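Putative exported protein (Peptoclostridium difficile, PDB 5TTA) is of unknown function but is probably exported, being made with a signal sequence, and has a domain of the DUF5780 family in the E-set clan. Local coordinates at residues 60-65 against 186-191; 77-82 against 132-137. All blocks are in the same frame, centred on the assembly; numbering follows the deposited sequence.

Overall arrangement
Interactions 1 and 2 are antiparallel strand pairs from two different sheets that lie against each other, their centres about 9 Å apart. Interaction 1 belongs to the three-stranded sheet, interaction 2 to the sheet built around strand 72-82, and strands 58-66 and 72-82 follow each other in the chain, so the polypeptide passes from one sheet to the other. They meet through the side chains that face inward: Phe188 CG lies 3.3 Å from Tyr134 CE1 in a ring stack, and Leu64 CD2 lies 3.7 Å from Ile77 CD1. Two sheets packed against each other in this way are consistent with the sandwich folds of the E-set clan, and both contacts fall within the DUF5780 range.

Interaction 1: 60-65 against 186-191; sequences NVISLT and DAFLLF
Four backbone hydrogen bonds join Asn60 and Ile62 to Phe188 and Asp186, two for each hydrogen-bonded pair of this antiparallel register. Asn60 N gives a bond of 2.7 Å to Phe188 O, and Asn60 O receives Phe188 N; Ile62 and Asp186 exchange a second, straighter set, both near 167° at the hydrogen. Between them Val61 faces Ala187 as a non-hydrogen-bonded pair, and Ala187 CA adds a CA-H...O contact of 3.5 Å to Asn60 O.

The apolar contacts fall on both faces. On one, the CG2 branch of Val61 meets Ala187 CB at 4.0 Å, a small patch that suits a short methyl. On the other, Ile62 reaches with its CD1 to Phe188 CE1, 3.6 Å away, obliquely to the ring; the extended chain (chi2 174°) carries the methyl that far.

Leu64 crosses Asp186 at about a right angle, its CD1 3.4 Å from Asp186 OD2. Asp186 can border this apolar face because both carboxylate oxygens have partners, OD2 with Tyr75 OH and OD1 with Gln184 NE2 two residues earlier on its own strand. With CG anti to the backbone N (chi1 173°), the buried amide of Asn60 points between the sheets, OD1 packing near Tyr134 OH and Cys79 SG.

Strand 58-66 is the middle strand, with 41-50 along its other edge, while Asn60, Ile62, Leu64 and Phe188 pack onto strand 72-82 of the second sheet.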
ATOM      1  N   ASN A  60      12.370 -23.701   7.521  1.00 14.23           N
ATOM      2  CA  ASN A  60      13.068 -24.072   6.286  1.00 14.49           C
ATOM      3  C   ASN A  60      13.959 -22.892   5.908  1.00 13.69           C
ATOM      4  O   ASN A  60      13.453 -21.832   5.522  1.00 19.84           O
ATOM      5  CB  ASN A  60      12.001 -24.379   5.232  1.00 18.10           C
ATOM      6  CG  ASN A  60      12.560 -24.614   3.833  1.00 16.09           C
ATOM      7  OD1 ASN A  60      11.817 -24.540   2.846  1.00 20.67           O
ATOM      8  ND2 ASN A  60      13.813 -24.899   3.745  1.00 15.88           N
ATOM      9  N   VAL A  61      15.271 -23.033   6.056  1.00 17.73           N
ATOM     10  CA  VAL A  61      16.193 -21.931   5.796  1.00 20.65           C
ATOM     11  C   VAL A  61      16.865 -22.175   4.450  1.00 15.34           C
ATOM     12  O   VAL A  61      17.611 -23.149   4.280  1.00 19.60           O
ATOM     13  CB  VAL A  61      17.225 -21.780   6.917  1.00 22.79           C
ATOM     14  CG1 VAL A  61      18.191 -20.604   6.591  1.00 23.79           C
ATOM     15  CG2 VAL A  61      16.487 -21.535   8.276  1.00 17.37           C
ATOM     16  N   ILE A  62      16.583 -21.299   3.490  1.00 17.12           N
ATOM     17  CA  ILE A  62      17.129 -21.382   2.131  1.00 17.69           C
ATOM     18  C   ILE A  62      18.269 -20.378   2.017  1.00 16.46           C
ATOM     19  O   ILE A  62      18.052 -19.163   2.148  1.00 20.77           O
ATOM     20  CB  ILE A  62      16.041 -21.108   1.081  1.00 16.20           C
ATOM     21  CG1 ILE A  62      14.834 -22.004   1.381  1.00 21.80           C
ATOM     22  CG2 ILE A  62      16.612 -21.351  -0.337  1.00 18.29           C
ATOM     23  CD1 ILE A  62      13.617 -21.746   0.523  1.00 27.03           C
ATOM     24  N   SER A  63      19.483 -20.885   1.793  1.00 15.49           N
ATOM     25  CA  SER A  63      20.658 -20.030   1.660  1.00 19.81           C
ATOM     26  C   SER A  63      20.835 -19.688   0.186  1.00 23.89           C
ATOM     27  O   SER A  63      20.989 -20.587  -0.654  1.00 21.36           O
ATOM     28  CB  SER A  63      21.889 -20.715   2.240  1.00 22.91           C
ATOM     29  OG  SER A  63      23.059 -20.005   1.873  1.00 30.10           O
ATOM     30  N   LEU A  64      20.744 -18.400  -0.129  1.00 19.51           N
ATOM     31  CA  LEU A  64      20.752 -17.877  -1.487  1.00 24.49           C
ATOM     32  C   LEU A  64      21.968 -16.990  -1.746  1.00 26.03           C
ATOM     33  O   LEU A  64      22.500 -16.321  -0.837  1.00 19.93           O
ATOM     34  CB  LEU A  64      19.487 -17.044  -1.751  1.00 26.97           C
ATOM     35  CG  LEU A  64      18.130 -17.705  -1.531  1.00 28.94           C
ATOM     36  CD1 LEU A  64      17.030 -16.644  -1.555  1.00 26.54           C
ATOM     37  CD2 LEU A  64      17.901 -18.735  -2.623  1.00 27.69           C
ATOM     38  N   THR A  65      22.375 -16.961  -3.012  1.00 18.49           N
ATOM     39  CA  THR A  65      23.418 -16.061  -3.507  1.00 18.71           C
ATOM     40  C   THR A  65      22.928 -15.476  -4.828  1.00 23.24           C
ATOM     41  O   THR A  65      22.611 -16.236  -5.740  1.00 20.42           O
ATOM     42  CB  THR A  65      24.751 -16.796  -3.734  1.00 26.72           C
ATOM     43  OG1 THR A  65      25.277 -17.281  -2.485  1.00 23.79           O
ATOM     44  CG2 THR A  65      25.775 -15.871  -4.420  1.00 27.45           C
ATOM     45  N   ASP A 186      16.894 -16.859   3.498  1.00 19.01           N
ATOM     46  CA  ASP A 186      15.466 -16.583   3.538  1.00 26.51           C
ATOM     47  C   ASP A 186      14.791 -17.744   4.254  1.00 28.13           C
ATOM     48  O   ASP A 186      14.866 -18.888   3.786  1.00 21.81           O
ATOM     49  CB  ASP A 186      14.914 -16.379   2.126  1.00 25.13           C
ATOM     50  CG  ASP A 186      15.346 -15.037   1.520  1.00 34.64           C
ATOM     51  OD1 ASP A 186      16.090 -14.291   2.197  1.00 28.09           O
ATOM     52  OD2 ASP A 186      14.943 -14.730   0.371  1.00 33.35           O
ATOM     53  N   ALA A 187      14.156 -17.450   5.395  1.00 19.71           N
ATOM     54  CA  ALA A 187      13.691 -18.473   6.329  1.00 23.58           C
ATOM     55  C   ALA A 187      12.171 -18.499   6.394  1.00 20.66           C
ATOM     56  O   ALA A 187      11.521 -17.448   6.420  1.00 19.80           O
ATOM     57  CB  ALA A 187      14.251 -18.246   7.735  1.00 27.86           C
ATOM     58  N   PHE A 188      11.607 -19.707   6.430  1.00 20.10           N
ATOM     59  CA  PHE A 188      10.160 -19.894   6.451  1.00 24.00           C
ATOM     60  C   PHE A 188       9.793 -20.922   7.512  1.00 14.20           C
ATOM     61  O   PHE A 188      10.221 -22.076   7.433  1.00 18.83           O
ATOM     62  CB  PHE A 188       9.662 -20.343   5.079  1.00 23.19           C
ATOM     63  CG  PHE A 188      10.213 -19.524   3.953  1.00 18.69           C
ATOM     64  CD1 PHE A 188      11.415 -19.882   3.346  1.00 19.37           C
ATOM     65  CD2 PHE A 188       9.540 -18.394   3.511  1.00 19.73           C
ATOM     66  CE1 PHE A 188      11.930 -19.149   2.301  1.00 18.52           C
ATOM     67  CE2 PHE A 188      10.060 -17.635   2.462  1.00 25.72           C
ATOM     68  CZ  PHE A 188      11.242 -18.031   1.847  1.00 19.51           C
ATOM     69  N   LEU A 189       8.979 -20.500   8.492  1.00 21.43           N
ATOM     70  CA  LEU A 189       8.547 -21.400   9.564  1.00 18.71           C
ATOM     71  C   LEU A 189       7.932 -22.673   8.978  1.00 12.19           C
ATOM     72  O   LEU A 189       7.175 -22.623   8.001  1.00 16.44           O
ATOM     73  CB  LEU A 189       7.546 -20.674  10.491  1.00 18.49           C
ATOM     74  CG  LEU A 189       8.214 -19.622  11.401  1.00 18.84           C
ATOM     75  CD1 LEU A 189       7.177 -18.754  12.182  1.00 19.64           C
ATOM     76  CD2 LEU A 189       9.105 -20.362  12.377  1.00 21.18           C
ATOM     77  N   LEU A 190       8.279 -23.827   9.568  1.00 13.29           N
ATOM     78  CA  LEU A 190       7.850 -25.146   9.036  1.00 15.78           C
ATOM     79  C   LEU A 190       7.406 -26.035  10.210  1.00 18.85           C
ATOM     80  O   LEU A 190       8.124 -26.929  10.664  1.00 20.24           O
ATOM     81  CB  LEU A 190       8.967 -25.778   8.208  1.00 13.68           C
ATOM     82  CG  LEU A 190       8.538 -26.968   7.333  1.00 16.80           C
ATOM     83  CD1 LEU A 190       7.694 -26.397   6.213  1.00 19.70           C
ATOM     84  CD2 LEU A 190       9.736 -27.659   6.763  1.00 24.85           C
ATOM     85  N   PHE A 191       6.198 -25.743  10.725  1.00 18.53           N
ATOM     86  CA  PHE A 191       5.650 -26.428  11.889  1.00 22.84           C
ATOM     87  C   PHE A 191       5.157 -27.836  11.594  1.00 21.12           C
ATOM     88  O   PHE A 191       5.263 -28.702  12.463  1.00 18.48           O
ATOM     89  CB  PHE A 191       4.502 -25.605  12.476  1.00 17.93           C
ATOM     90  CG  PHE A 191       4.942 -24.289  13.039  1.00 17.95           C
ATOM     91  CD1 PHE A 191       4.514 -23.106  12.471  1.00 18.66           C
ATOM     92  CD2 PHE A 191       5.831 -24.246  14.113  1.00 22.78           C
ATOM     93  CE1 PHE A 191       4.917 -21.875  12.995  1.00 26.91           C
ATOM     94  CE2 PHE A 191       6.244 -23.022  14.659  1.00 25.54           C
ATOM     95  CZ  PHE A 191       5.790 -21.835  14.095  1.00 24.62           C
TER

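Interaction 2: 77-82 against 132-137; sequences ITCLAY and HTYRKM
His132 opens the pairing opposite Cys79, where each residue's N bonds the other's O: Cys79 N to His132 O at 2.9 Å, and His132 N to Cys79 O. His132 O also receives a CA-H...O contact from Thr78 CA at 3.2 Å. The imidazole stays with its own strand: CG stands anti to the backbone N (chi1 -175°), and His132 CD2 comes over the centre of the Tyr134 ring, 3.4 Å above its plane.

Thr133 follows, in a non-hydrogen-bonded pair with Thr78. The branched CB of threonine suits an extended strand, and its short hydroxyl, set beside the backbone N in both residues, lets the two meet across the pair: Thr78 OG1 and Thr133 OG1 lie 2.7 Å apart, a hydrogen bond that either could donate. Thr78 OG1 is also hydrogen-bonded to Tyr226 OH, so this side-chain link reaches beyond the strand pair. In this antiparallel sheet strand 72-82 pairs with 131-135 along one edge and with 205-215 along the other. Helix 226-233 lies over the Thr78 face, with Thr78 and Leu80 packed on Trp229, and Leu80 and Tyr82 on Phe233.

Tyr134 then pairs with Ile77 through Ile77 N to Tyr134 O and the shorter bond of Tyr134 N to Ile77 O, 2.7 Å. A first torsion of -64° sets its ring beside the backbone N, where Tyr134 CE2 meets Cys79 SG at 3.5 Å. The sulfur stands 80° off the ring normal, an edge-on sulfur-aromatic contact; small and polarisable, the thiol suits this buried place, where it also packs on Ile62. The Tyr134 ring is thus held between His132 on one face and Phe188 of the other sheet on the opposite face, with Cys79 SG at the edge.

Past the last paired residue, Arg135 directs its guanidinium to a salt bridge with Asp74.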
ATOM      1  N   ILE A  77      10.506 -19.871  -5.709  1.00 14.45           N
ATOM      2  CA  ILE A  77      11.379 -20.994  -5.393  1.00 13.03           C
ATOM      3  C   ILE A  77      10.514 -22.134  -4.886  1.00 15.04           C
ATOM      4  O   ILE A  77       9.751 -21.953  -3.926  1.00 20.03           O
ATOM      5  CB  ILE A  77      12.445 -20.620  -4.349  1.00 15.79           C
ATOM      6  CG1 ILE A  77      13.446 -19.636  -4.957  1.00 22.91           C
ATOM      7  CG2 ILE A  77      13.155 -21.867  -3.866  1.00 14.15           C
ATOM      8  CD1 ILE A  77      14.517 -19.166  -3.945  1.00 32.84           C
ATOM      9  N   THR A  78      10.610 -23.303  -5.537  1.00 14.48           N
ATOM     10  CA  THR A  78       9.758 -24.429  -5.174  1.00 17.78           C
ATOM     11  C   THR A  78      10.565 -25.411  -4.339  1.00 17.96           C
ATOM     12  O   THR A  78      11.709 -25.724  -4.676  1.00 21.21           O
ATOM     13  CB  THR A  78       9.191 -25.136  -6.412  1.00 17.03           C
ATOM     14  OG1 THR A  78       8.336 -24.235  -7.125  1.00 19.07           O
ATOM     15  CG2 THR A  78       8.369 -26.376  -6.007  1.00 17.95           C
ATOM     16  N   CYS A  79       9.958 -25.906  -3.258  1.00 16.59           N
ATOM     17  CA  CYS A  79      10.579 -26.898  -2.395  1.00 15.85           C
ATOM     18  C   CYS A  79       9.758 -28.180  -2.344  1.00 14.65           C
ATOM     19  O   CYS A  79       8.532 -28.164  -2.494  1.00 16.23           O
ATOM     20  CB  CYS A  79      10.739 -26.408  -0.964  1.00 17.13           C
ATOM     21  SG  CYS A  79      11.797 -24.927  -0.802  1.00 22.76           S
ATOM     22  N   LEU A  80      10.477 -29.263  -2.086  1.00 12.25           N
ATOM     23  CA  LEU A  80       9.989 -30.623  -1.919  1.00 13.01           C
ATOM     24  C   LEU A  80      10.633 -31.179  -0.667  1.00 21.57           C
ATOM     25  O   LEU A  80      11.743 -30.778  -0.309  1.00 21.79           O
ATOM     26  CB  LEU A  80      10.361 -31.498  -3.128  1.00 14.11           C
ATOM     27  CG  LEU A  80       9.817 -30.970  -4.452  1.00 17.83           C
ATOM     28  CD1 LEU A  80      10.383 -31.853  -5.605  1.00 23.47           C
ATOM     29  CD2 LEU A  80       8.306 -31.066  -4.462  1.00 20.54           C
ATOM     30  N   ALA A  81       9.922 -32.067   0.023  1.00 15.83           N
ATOM     31  CA  ALA A  81      10.380 -32.572   1.316  1.00 18.73           C
ATOM     32  C   ALA A  81      10.397 -34.091   1.326  1.00 20.51           C
ATOM     33  O   ALA A  81       9.539 -34.731   0.716  1.00 21.21           O
ATOM     34  CB  ALA A  81       9.473 -32.053   2.457  1.00 17.39           C
ATOM     35  N   TYR A  82      11.368 -34.666   2.049  1.00 14.25           N
ATOM     36  CA  TYR A  82      11.587 -36.101   2.099  1.00 23.25           C
ATOM     37  C   TYR A  82      11.885 -36.515   3.525  1.00 21.46           C
ATOM     38  O   TYR A  82      12.565 -35.789   4.252  1.00 21.19           O
ATOM     39  CB  TYR A  82      12.767 -36.524   1.185  1.00 21.39           C
ATOM     40  CG  TYR A  82      12.406 -36.309  -0.247  1.00 20.27           C
ATOM     41  CD1 TYR A  82      12.531 -35.052  -0.843  1.00 20.68           C
ATOM     42  CD2 TYR A  82      11.868 -37.358  -0.991  1.00 20.63           C
ATOM     43  CE1 TYR A  82      12.124 -34.841  -2.154  1.00 24.18           C
ATOM     44  CE2 TYR A  82      11.475 -37.162  -2.288  1.00 22.64           C
ATOM     45  CZ  TYR A  82      11.606 -35.927  -2.866  1.00 21.02           C
ATOM     46  OH  TYR A  82      11.198 -35.781  -4.158  1.00 34.29           O
ATOM     47  N   HIS A 132       5.748 -26.745  -2.396  1.00 19.38           N
ATOM     48  CA  HIS A 132       5.339 -25.386  -2.081  1.00 25.13           C
ATOM     49  C   HIS A 132       6.220 -24.399  -2.829  1.00 20.98           C
ATOM     50  O   HIS A 132       7.440 -24.572  -2.901  1.00 18.24           O
ATOM     51  CB  HIS A 132       5.425 -25.087  -0.575  1.00 20.66           C
ATOM     52  CG  HIS A 132       4.897 -23.732  -0.220  1.00 19.02           C
ATOM     53  ND1 HIS A 132       3.562 -23.419  -0.311  1.00 21.31           N
ATOM     54  CD2 HIS A 132       5.519 -22.610   0.223  1.00 20.03           C
ATOM     55  CE1 HIS A 132       3.376 -22.166   0.073  1.00 28.12           C
ATOM     56  NE2 HIS A 132       4.551 -21.649   0.393  1.00 23.01           N
ATOM     57  N   THR A 133       5.618 -23.342  -3.358  1.00 17.03           N
ATOM     58  CA  THR A 133       6.395 -22.328  -4.053  1.00 18.55           C
ATOM     59  C   THR A 133       6.433 -21.085  -3.184  1.00 16.82           C
ATOM     60  O   THR A 133       5.403 -20.426  -3.002  1.00 20.76           O
ATOM     61  CB  THR A 133       5.829 -22.030  -5.438  1.00 23.07           C
ATOM     62  OG1 THR A 133       5.990 -23.199  -6.256  1.00 24.27           O
ATOM     63  CG2 THR A 133       6.598 -20.882  -6.083  1.00 22.17           C
ATOM     64  N   TYR A 134       7.622 -20.774  -2.676  1.00 16.82           N
ATOM     65  CA  TYR A 134       7.854 -19.550  -1.922  1.00 18.70           C
ATOM     66  C   TYR A 134       8.078 -18.369  -2.869  1.00 21.61           C
ATOM     67  O   TYR A 134       8.779 -18.483  -3.883  1.00 21.66           O
ATOM     68  CB  TYR A 134       9.065 -19.739  -1.013  1.00 16.49           C
ATOM     69  CG  TYR A 134       8.908 -20.778   0.054  1.00 15.42           C
ATOM     70  CD1 TYR A 134       8.220 -20.478   1.258  1.00 19.45           C
ATOM     71  CD2 TYR A 134       9.461 -22.065  -0.093  1.00 18.52           C
ATOM     72  CE1 TYR A 134       8.080 -21.438   2.263  1.00 16.61           C
ATOM     73  CE2 TYR A 134       9.328 -23.036   0.907  1.00 17.58           C
ATOM     74  CZ  TYR A 134       8.633 -22.698   2.098  1.00 18.39           C
ATOM     75  OH  TYR A 134       8.499 -23.624   3.107  1.00 18.72           O
ATOM     76  N   ARG A 135       7.487 -17.222  -2.534  1.00 18.97           N
ATOM     77  CA  ARG A 135       7.628 -16.011  -3.337  1.00 20.39           C
ATOM     78  C   ARG A 135       8.198 -14.899  -2.464  1.00 31.60           C
ATOM     79  O   ARG A 135       7.762 -14.728  -1.318  1.00 31.01           O
ATOM     80  CB  ARG A 135       6.273 -15.640  -3.944  1.00 25.60           C
ATOM     81  CG  ARG A 135       6.332 -14.603  -5.029  1.00 45.66           C
ATOM     82  CD  ARG A 135       5.029 -14.576  -5.830  1.00 58.29           C
ATOM     83  NE  ARG A 135       4.021 -13.745  -5.183  1.00 69.46           N
ATOM     84  CZ  ARG A 135       3.858 -12.449  -5.432  1.00 76.58           C
ATOM     85  NH1 ARG A 135       4.634 -11.836  -6.318  1.00 76.30           N
ATOM     86  NH2 ARG A 135       2.918 -11.767  -4.793  1.00 78.73           N
ATOM     87  N   LYS A 136       9.201 -14.181  -2.982  1.00 27.23           N
ATOM     88  CA  LYS A 136       9.852 -13.136  -2.186  1.00 25.60           C
ATOM     89  C   LYS A 136       8.869 -12.035  -1.808  1.00 25.01           C
ATOM     90  O   LYS A 136       8.808 -11.617  -0.647  1.00 30.47           O
ATOM     91  CB  LYS A 136      11.055 -12.544  -2.936  1.00 23.94           C
ATOM     92  CG  LYS A 136      11.885 -11.480  -2.131  1.00 22.26           C
ATOM     93  CD  LYS A 136      12.921 -10.829  -3.040  1.00 25.51           C
ATOM     94  CE  LYS A 136      13.995  -9.974  -2.327  1.00 29.67           C
ATOM     95  NZ  LYS A 136      13.488  -9.199  -1.162  1.00 33.30           N
HETATM   96  N   MSE A 137       8.081 -11.555  -2.764  1.00 27.87           N
HETATM   97  CA  MSE A 137       7.125 -10.499  -2.455  1.00 37.14           C
HETATM   98  C   MSE A 137       5.823 -11.126  -1.958  1.00 42.79           C
HETATM   99  O   MSE A 137       4.738 -10.745  -2.395  1.00 49.47           O
HETATM  100  CB  MSE A 137       6.861  -9.605  -3.667  1.00 33.50           C
HETATM  101  CG  MSE A 137       8.050  -8.791  -4.158  1.00 39.17           C
HETATM  102 SE   MSE A 137       7.612  -7.880  -5.850  0.80 50.58          SE
HETATM  103  CE  MSE A 137       6.174  -6.715  -5.181  1.00 51.27           C
TER